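Long-range contacts in FAD linked oxidase-like protein (Myceliophthora thermophila, PDB 5L6G), which oxidises the C1 hydroxyl of xylooligosaccharides and related sugars to lactones, using a bicovalently bound FAD and reducing molecular oxygen to hydrogen peroxide: residues T44-D49 against Y59-I64; A63-A68 against G106-E111; K147-H152 against K226-P231. One frame throughout, in Å; residues are numbered along the deposited sequence.

Interaction 1. Residues T44-D49 against Y59-I64; sequences TEWKTD and YTPAAI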
loop_
_atom_site.group_PDB
_atom_site.type_symbol
_atom_site.label_atom_id
_atom_site.label_comp_id
_atom_site.label_asym_id
_atom_site.label_seq_id
_atom_site.Cartn_x
_atom_site.Cartn_y
_atom_site.Cartn_z
ATOM N N THR A 44 25.512 9.587 13.070
ATOM C CA THR A 44 24.630 8.621 13.739
ATOM C C THR A 44 23.353 8.379 12.945
ATOM O O THR A 44 22.818 7.266 12.951
ATOM C CB THR A 44 24.209 9.123 15.146
ATOM O OG1 THR A 44 25.364 9.258 15.981
ATOM C CG2 THR A 44 23.200 8.171 15.813
ATOM N N GLU A 45 22.873 9.414 12.258
ATOM C CA GLU A 45 21.547 9.375 11.634
ATOM C C GLU A 45 21.549 8.622 10.318
ATOM O O GLU A 45 20.483 8.371 9.776
ATOM C CB GLU A 45 21.001 10.782 11.376
ATOM C CG GLU A 45 20.959 11.667 12.605
ATOM C CD GLU A 45 22.321 12.244 12.930
ATOM O OE1 GLU A 45 22.835 13.069 12.127
ATOM O OE2 GLU A 45 22.889 11.850 13.972
ATOM N N TRP A 46 22.733 8.298 9.793
ATOM C CA TRP A 46 22.839 7.524 8.565
ATOM C C TRP A 46 22.136 6.195 8.736
ATOM O O TRP A 46 21.283 5.828 7.930
ATOM C CB TRP A 46 24.296 7.264 8.203
ATOM C CG TRP A 46 24.431 6.446 6.966
ATOM C CD1 TRP A 46 24.543 5.084 6.886
ATOM C CD2 TRP A 46 24.425 6.929 5.622
ATOM N NE1 TRP A 46 24.625 4.698 5.570
ATOM C CE2 TRP A 46 24.560 5.811 4.774
ATOM C CE3 TRP A 46 24.331 8.200 5.052
ATOM C CZ2 TRP A 46 24.605 5.929 3.383
ATOM C CZ3 TRP A 46 24.392 8.319 3.675
ATOM C CH2 TRP A 46 24.520 7.187 2.854
ATOM N N LYS A 47 22.509 5.486 9.797
ATOM C CA LYS A 47 21.955 4.173 10.096
ATOM C C LYS A 47 20.433 4.253 10.103
ATOM O O LYS A 47 19.761 3.466 9.447
ATOM C CB LYS A 47 22.491 3.677 11.449
ATOM C CG LYS A 47 22.008 2.297 11.872
ATOM C CD LYS A 47 22.782 1.182 11.186
ATOM C CE LYS A 47 22.219 -0.181 11.575
ATOM N NZ LYS A 47 22.749 -1.275 10.713
ATOM N N THR A 48 19.893 5.236 10.809
ATOM C CA THR A 48 18.457 5.416 10.904
ATOM C C THR A 48 17.854 5.720 9.547
ATOM O O THR A 48 16.924 5.045 9.106
ATOM C CB THR A 48 18.133 6.575 11.856
ATOM O OG1 THR A 48 18.628 6.247 13.151
ATOM C CG2 THR A 48 16.644 6.833 11.940
ATOM N N ASP A 49 18.395 6.733 8.868
ATOM C CA ASP A 49 17.829 7.155 7.583
ATOM C C ASP A 49 17.952 6.096 6.488
ATOM O O ASP A 49 17.067 5.967 5.644
ATOM C CB ASP A 49 18.470 8.473 7.124
ATOM C CG ASP A 49 17.935 9.682 7.891
ATOM O OD1 ASP A 49 16.881 9.550 8.557
ATOM O OD2 ASP A 49 18.553 10.765 7.827
ATOM N N TYR A 59 19.922 -1.637 1.769
ATOM C CA TYR A 59 20.735 -1.109 0.694
ATOM C C TYR A 59 21.500 0.080 1.204
ATOM O O TYR A 59 21.066 0.759 2.127
ATOM C CB TYR A 59 19.882 -0.725 -0.507
ATOM C CG TYR A 59 19.220 -1.922 -1.133
ATOM C CD1 TYR A 59 19.981 -2.903 -1.765
ATOM C CD2 TYR A 59 17.833 -2.110 -1.046
ATOM C CE1 TYR A 59 19.396 -4.009 -2.336
ATOM C CE2 TYR A 59 17.233 -3.219 -1.599
ATOM C CZ TYR A 59 18.016 -4.159 -2.242
ATOM O OH TYR A 59 17.432 -5.242 -2.789
ATOM N N THR A 60 22.660 0.297 0.619
ATOM C CA THR A 60 23.491 1.432 0.957
ATOM C C THR A 60 23.349 2.542 -0.087
ATOM O O THR A 60 23.833 2.384 -1.208
ATOM C CB THR A 60 24.947 0.995 1.019
ATOM O OG1 THR A 60 25.050 -0.142 1.894
ATOM C CG2 THR A 60 25.798 2.117 1.515
ATOM N N PRO A 61 22.690 3.656 0.276
ATOM C CA PRO A 61 22.540 4.770 -0.645
ATOM C C PRO A 61 23.858 5.410 -1.005
ATOM O O PRO A 61 24.812 5.375 -0.224
ATOM C CB PRO A 61 21.696 5.776 0.157
ATOM C CG PRO A 61 20.914 4.918 1.086
ATOM C CD PRO A 61 21.906 3.882 1.504
ATOM N N ALA A 62 23.903 6.009 -2.184
ATOM C CA ALA A 62 25.006 6.906 -2.529
ATOM C C ALA A 62 25.082 8.066 -1.534
ATOM O O ALA A 62 26.160 8.497 -1.123
ATOM C CB ALA A 62 24.809 7.427 -3.937
ATOM N N ALA A 63 23.912 8.571 -1.163
ATOM C CA ALA A 63 23.809 9.705 -0.263
ATOM C C ALA A 63 22.355 9.848 0.125
ATOM O O ALA A 63 21.471 9.274 -0.505
ATOM C CB ALA A 63 24.296 10.979 -0.931
ATOM N N ILE A 64 22.115 10.588 1.192
ATOM C CA ILE A 64 20.750 10.790 1.684
ATOM C C ILE A 64 20.504 12.275 1.843
ATOM O O ILE A 64 21.103 12.918 2.709
ATOM C CB ILE A 64 20.530 10.073 3.032
ATOM C CG1 ILE A 64 20.758 8.573 2.871
ATOM C CG2 ILE A 64 19.123 10.372 3.546
ATOM C CD1 ILE A 64 20.665 7.782 4.165
#

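Interaction 2. Residues A63-A68 against G106-E111; sequences AIAKPA and GHLVVE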
loop_
_atom_site.group_PDB
_atom_site.type_symbol
_atom_site.label_atom_id
_atom_site.label_comp_id
_atom_site.label_asym_id
_atom_site.label_seq_id
_atom_site.Cartn_x
_atom_site.Cartn_y
_atom_site.Cartn_z
ATOM N N ALA A 63 23.912 8.571 -1.163
ATOM C CA ALA A 63 23.809 9.705 -0.263
ATOM C C ALA A 63 22.355 9.848 0.125
ATOM O O ALA A 63 21.471 9.274 -0.505
ATOM C CB ALA A 63 24.296 10.979 -0.931
ATOM N N ILE A 64 22.115 10.588 1.192
ATOM C CA ILE A 64 20.750 10.790 1.684
ATOM C C ILE A 64 20.504 12.275 1.843
ATOM O O ILE A 64 21.103 12.918 2.709
ATOM C CB ILE A 64 20.530 10.073 3.032
ATOM C CG1 ILE A 64 20.758 8.573 2.871
ATOM C CG2 ILE A 64 19.123 10.372 3.546
ATOM C CD1 ILE A 64 20.665 7.782 4.165
ATOM N N ALA A 65 19.667 12.818 0.968
ATOM C CA ALA A 65 19.241 14.201 1.074
ATOM C C ALA A 65 18.123 14.237 2.105
ATOM O O ALA A 65 17.312 13.327 2.183
ATOM C CB ALA A 65 18.758 14.720 -0.275
ATOM N N LYS A 66 18.092 15.308 2.878
ATOM C CA LYS A 66 17.178 15.444 3.985
ATOM C C LYS A 66 16.372 16.751 3.798
ATOM O O LYS A 66 16.520 17.695 4.561
ATOM C CB LYS A 66 18.019 15.441 5.253
ATOM C CG LYS A 66 17.268 15.368 6.549
ATOM C CD LYS A 66 18.250 15.275 7.718
ATOM C CE LYS A 66 19.081 16.530 7.916
ATOM N NZ LYS A 66 19.816 16.455 9.209
ATOM N N PRO A 67 15.533 16.810 2.757
ATOM C CA PRO A 67 14.886 18.081 2.439
ATOM C C PRO A 67 13.920 18.561 3.524
ATOM O O PRO A 67 13.255 17.748 4.155
ATOM C CB PRO A 67 14.092 17.764 1.163
ATOM C CG PRO A 67 13.902 16.296 1.188
ATOM C CD PRO A 67 15.198 15.789 1.759
ATOM N N ALA A 68 13.894 19.873 3.733
ATOM C CA ALA A 68 12.845 20.557 4.511
ATOM C C ALA A 68 11.856 21.329 3.638
ATOM O O ALA A 68 10.865 21.845 4.144
ATOM C CB ALA A 68 13.482 21.518 5.508
ATOM N N GLY A 106 23.539 2.444 -4.085
ATOM C CA GLY A 106 24.121 3.491 -4.909
ATOM C C GLY A 106 23.197 4.545 -5.492
ATOM O O GLY A 106 23.620 5.273 -6.378
ATOM N N HIS A 107 21.957 4.641 -5.006
ATOM C CA HIS A 107 21.062 5.736 -5.428
ATOM C C HIS A 107 21.124 6.851 -4.415
ATOM O O HIS A 107 21.459 6.634 -3.249
ATOM C CB HIS A 107 19.604 5.281 -5.482
ATOM C CG HIS A 107 19.327 4.250 -6.523
ATOM N ND1 HIS A 107 18.083 4.100 -7.102
ATOM C CD2 HIS A 107 20.137 3.342 -7.116
ATOM C CE1 HIS A 107 18.133 3.113 -7.979
ATOM N NE2 HIS A 107 19.366 2.634 -8.004
ATOM N N LEU A 108 20.779 8.049 -4.870
ATOM C CA LEU A 108 20.485 9.146 -3.968
ATOM C C LEU A 108 19.123 8.878 -3.374
ATOM O O LEU A 108 18.170 8.676 -4.112
ATOM C CB LEU A 108 20.437 10.467 -4.720
ATOM C CG LEU A 108 19.894 11.649 -3.924
ATOM C CD1 LEU A 108 20.804 11.966 -2.747
ATOM C CD2 LEU A 108 19.742 12.861 -4.828
ATOM N N VAL A 109 19.036 8.889 -2.061
ATOM C CA VAL A 109 17.772 8.747 -1.389
ATOM C C VAL A 109 17.349 10.117 -0.911
ATOM O O VAL A 109 18.093 10.789 -0.189
ATOM C CB VAL A 109 17.866 7.756 -0.218
ATOM C CG1 VAL A 109 16.576 7.786 0.594
ATOM C CG2 VAL A 109 18.131 6.370 -0.764
ATOM N N VAL A 110 16.167 10.527 -1.339
ATOM C CA VAL A 110 15.599 11.802 -0.925
ATOM C C VAL A 110 14.668 11.468 0.217
ATOM O O VAL A 110 13.522 11.070 0.015
ATOM C CB VAL A 110 14.890 12.495 -2.098
ATOM C CG1 VAL A 110 14.321 13.852 -1.680
ATOM C CG2 VAL A 110 15.885 12.627 -3.246
ATOM N N GLU A 111 15.220 11.554 1.418
ATOM C CA GLU A 111 14.512 11.190 2.625
ATOM C C GLU A 111 13.570 12.326 3.027
ATOM O O GLU A 111 14.028 13.422 3.333
ATOM C CB GLU A 111 15.520 10.943 3.750
ATOM C CG GLU A 111 14.888 10.776 5.113
ATOM C CD GLU A 111 14.066 9.515 5.189
ATOM O OE1 GLU A 111 14.645 8.423 4.998
ATOM O OE2 GLU A 111 12.851 9.595 5.431
HETATM O O HOH W 1 12.986 15.145 5.072
#

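Interaction 3. Residues K147-H152 against K226-P231; sequences KRAFSH and KTFAAP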
loop_
_atom_site.group_PDB
_atom_site.type_symbol
_atom_site.label_atom_id
_atom_site.label_comp_id
_atom_site.label_asym_id
_atom_site.label_seq_id
_atom_site.Cartn_x
_atom_site.Cartn_y
_atom_site.Cartn_z
ATOM N N LYS A 147 -12.376 16.525 13.048
ATOM C CA LYS A 147 -13.086 15.248 12.986
ATOM C C LYS A 147 -13.255 14.795 11.533
ATOM O O LYS A 147 -14.327 14.353 11.102
ATOM C CB LYS A 147 -14.426 15.340 13.718
ATOM C CG LYS A 147 -14.261 15.567 15.210
ATOM C CD LYS A 147 -15.600 15.567 15.925
ATOM C CE LYS A 147 -15.449 16.094 17.344
ATOM N NZ LYS A 147 -14.552 15.205 18.136
ATOM N N ARG A 148 -12.163 14.909 10.782
ATOM C CA ARG A 148 -12.135 14.487 9.396
ATOM C C ARG A 148 -11.245 13.283 9.266
ATOM O O ARG A 148 -10.487 12.954 10.185
ATOM C CB ARG A 148 -11.591 15.602 8.500
ATOM C CG ARG A 148 -12.312 16.927 8.644
ATOM C CD ARG A 148 -13.777 16.810 8.251
ATOM N NE ARG A 148 -13.938 16.583 6.815
ATOM C CZ ARG A 148 -15.076 16.752 6.143
ATOM N NH1 ARG A 148 -16.191 17.134 6.765
ATOM N NH2 ARG A 148 -15.099 16.528 4.838
ATOM N N ALA A 149 -11.340 12.633 8.111
ATOM C CA ALA A 149 -10.484 11.517 7.777
ATOM C C ALA A 149 -10.432 11.357 6.280
ATOM O O ALA A 149 -11.247 11.925 5.554
ATOM C CB ALA A 149 -11.015 10.236 8.403
ATOM N N PHE A 150 -9.456 10.581 5.818
ATOM C CA PHE A 150 -9.574 9.966 4.513
ATOM C C PHE A 150 -9.326 8.460 4.612
ATOM O O PHE A 150 -9.002 7.941 5.702
ATOM C CB PHE A 150 -8.774 10.678 3.410
ATOM C CG PHE A 150 -7.278 10.636 3.540
ATOM C CD1 PHE A 150 -6.544 9.572 3.047
ATOM C CD2 PHE A 150 -6.595 11.744 4.031
ATOM C CE1 PHE A 150 -5.160 9.573 3.116
ATOM C CE2 PHE A 150 -5.208 11.759 4.095
ATOM C CZ PHE A 150 -4.492 10.671 3.632
ATOM N N SER A 151 -9.570 7.745 3.521
ATOM C CA SER A 151 -9.431 6.298 3.543
ATOM C C SER A 151 -7.974 5.882 3.329
ATOM O O SER A 151 -7.387 6.194 2.315
ATOM C CB SER A 151 -10.306 5.682 2.455
ATOM O OG SER A 151 -10.440 4.289 2.663
ATOM N N HIS A 152 -7.391 5.174 4.296
ATOM C CA HIS A 152 -6.026 4.704 4.156
ATOM C C HIS A 152 -5.797 3.398 4.905
ATOM O O HIS A 152 -6.680 2.894 5.591
ATOM C CB HIS A 152 -5.025 5.773 4.598
ATOM C CG HIS A 152 -5.277 6.328 5.969
ATOM N ND1 HIS A 152 -5.054 5.603 7.121
ATOM C CD2 HIS A 152 -5.686 7.557 6.370
ATOM C CE1 HIS A 152 -5.354 6.349 8.172
ATOM N NE2 HIS A 152 -5.731 7.544 7.743
ATOM N N LYS A 226 -8.749 15.484 -0.247
ATOM C CA LYS A 226 -10.111 15.621 0.241
ATOM C C LYS A 226 -10.286 14.732 1.480
ATOM O O LYS A 226 -9.509 13.791 1.723
ATOM C CB LYS A 226 -11.108 15.210 -0.840
ATOM C CG LYS A 226 -11.354 16.297 -1.869
ATOM C CD LYS A 226 -12.134 15.788 -3.084
ATOM C CE LYS A 226 -12.522 16.954 -3.994
ATOM N NZ LYS A 226 -12.994 16.499 -5.347
ATOM N N THR A 227 -11.330 15.029 2.251
ATOM C CA THR A 227 -11.625 14.251 3.433
ATOM C C THR A 227 -13.123 14.009 3.534
ATOM O O THR A 227 -13.913 14.730 2.932
ATOM C CB THR A 227 -11.165 14.973 4.714
ATOM O OG1 THR A 227 -11.917 16.191 4.892
ATOM C CG2 THR A 227 -9.693 15.273 4.666
ATOM N N PHE A 228 -13.492 13.024 4.335
ATOM C CA PHE A 228 -14.885 12.834 4.740
ATOM C C PHE A 228 -14.996 13.125 6.232
ATOM O O PHE A 228 -13.995 13.124 6.940
ATOM C CB PHE A 228 -15.400 11.435 4.395
ATOM C CG PHE A 228 -14.605 10.304 4.998
ATOM C CD1 PHE A 228 -14.902 9.819 6.265
ATOM C CD2 PHE A 228 -13.585 9.678 4.266
ATOM C CE1 PHE A 228 -14.189 8.755 6.803
ATOM C CE2 PHE A 228 -12.864 8.623 4.797
ATOM C CZ PHE A 228 -13.161 8.163 6.075
ATOM N N ALA A 229 -16.209 13.430 6.697
ATOM C CA ALA A 229 -16.446 13.581 8.131
ATOM C C ALA A 229 -16.266 12.208 8.780
ATOM O O ALA A 229 -16.901 11.243 8.375
ATOM C CB ALA A 229 -17.852 14.100 8.396
ATOM N N ALA A 230 -15.394 12.111 9.773
ATOM C CA ALA A 230 -15.161 10.839 10.444
ATOM C C ALA A 230 -16.455 10.374 11.124
ATOM O O ALA A 230 -17.112 11.167 11.786
ATOM C CB ALA A 230 -14.068 10.999 11.481
ATOM N N PRO A 231 -16.833 9.097 10.957
ATOM C CA PRO A 231 -18.027 8.652 11.668
ATOM C C PRO A 231 -17.802 8.701 13.175
ATOM O O PRO A 231 -16.694 8.421 13.631
ATOM C CB PRO A 231 -18.188 7.202 11.209
ATOM C CG PRO A 231 -16.799 6.772 10.853
ATOM C CD PRO A 231 -16.187 7.992 10.232
#

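Interaction 1. Residues T44-D49 against Y59-I64
W46 and I64 form the centre of this contact. The methyl CD1 of I64 lies 3.9 Å from the centroid of the six-membered ring of W46, 16° off the ring normal, which makes a CH-pi contact. Next to it CG1 of I64 comes within 3.7 Å of CZ3 of W46. The far edge of the same ring meets P61: the carbonyl O of P61 lies in the ring plane, 3.6 Å from CH2 of W46, and CD of P61 packs 3.9 Å from CZ2 of W46. With chi1 at 179° the indole extends on the side away from the W46 backbone N, which carries its six-membered ring across to I64 and P61. CB of D49 also touches CD1 of I64, at 3.7 Å, so this methyl meets both the indole and D49. The carboxylate of D49 is engaged by other groups, a salt bridge to R114 and a hydrogen bond to T39. Helix 45-50 is thus set on the I64 face of the small mixed sheet. Since the touching groups are an indole, a proline, an aliphatic chain and CB of D49, the contact is mainly apolar packing, probably with a small electrostatic contribution where P61 O faces the polarised C-H edge of the indole.

Interaction 2. Residues A63-A68 against G106-E111
The flat groups here are backbone peptides, meeting by their edges as parallel neighbours in a four-stranded mixed sheet; the side chains of I64 and V109 project to one face of the sheet, those of A65 and V110 to the other. Three hydrogen bonds link the edges. V109 N donates to A63 O at 2.9 Å in an almost straight bond (178°); A65 N donates to V109 O at 2.8 Å, and A65 O in turn accepts from E111 N. Thus A65 uses both its N-H and its C=O on the neighbouring strand, bonding to V109 and E111 on either side of V110. I64, between two such bonds, places its CA 3.3 Å from V109 O, a CA-H...O contact.

On the face of I64, its CG2 lies alongside CB of E111 at 3.7 Å, the two side chains pointing the same way. On the other face, CD1 of L108 sits 4.1 Å from CB of A63 and also near CB of A65. Past the paired strands, the ring of P67 crosses V110 at about a right angle, CG against CG1 at 3.8 Å. A water bridges P67 O and E111 O, donating to both. Helix 70-83 packs against A65, P67 and L108. Strand 63-65, helix 70-83 and strand 87-90 form a beta-alpha-beta crossover, and strand 108-111 lies between its two strands, in the FAD-binding domain of this PCMH-type family.

Interaction 3. Residues K147-H152 against K226-P231
T227 OG1 is gripped side-on by R148: NE approaches at 2.8 Å and NH2 at 3.2 Å, with the hydroxyl oxygen close to the guanidinium plane. NH2 of R148 also reaches the carbonyl O of T227 at 2.9 Å, but from above the carbonyl plane, 68° out of it. The arginine is folded back to do this, with bends at chi2 (-62°) and chi3 (-69°), and one face of its guanidinium lies over the peptide joining F228 to A229. T227 OG1 is hydrogen-bonded to H125 O as well.

Beside this grip, A149 and F228 form an antiparallel hydrogen-bonded pair, with A149 N to F228 O at 2.9 Å and F228 N to A149 O at 2.8 Å. A further backbone bond runs from A230 N to K147 O. A149 O lies over the rim of one face of the F228 ring, and CB of A149 makes an off-centre CH-pi contact with it. CB of F150 covers K226 O, 3.6 Å away, a buried carbonyl without a hydrogen-bond partner in the model. Strand 148-149, which follows helix 135-146, is thereby added to the end of strand 219-229, with F150 packed on that helix and W316 of helix 316-322 touching A149 and A230, within the antiparallel sheet of the FAD-binding PCMH-type domain.

Interactions 1 and 2 are neighbours, their centres about 8 Å apart, and both use strand 63-65: helix 45-50 lies on one side of I64, while strand 108-111 pairs along its edge. The two also join directly through probable backbone hydrogen bonds, A62 N to H107 O and T60 O to G106 N, so loop residues 60-62 already bond to 106-107 just ahead of the strand pairing. Interaction 3 follows later in the chain; its centre is about 35 Å from that of interaction 1 and 32 Å from that of interaction 2. The contacts thus belong to two different sheets, one mixed and one antiparallel, of the FAD-binding region, consistent with the family's way of holding FAD between two sheet-bearing lobes.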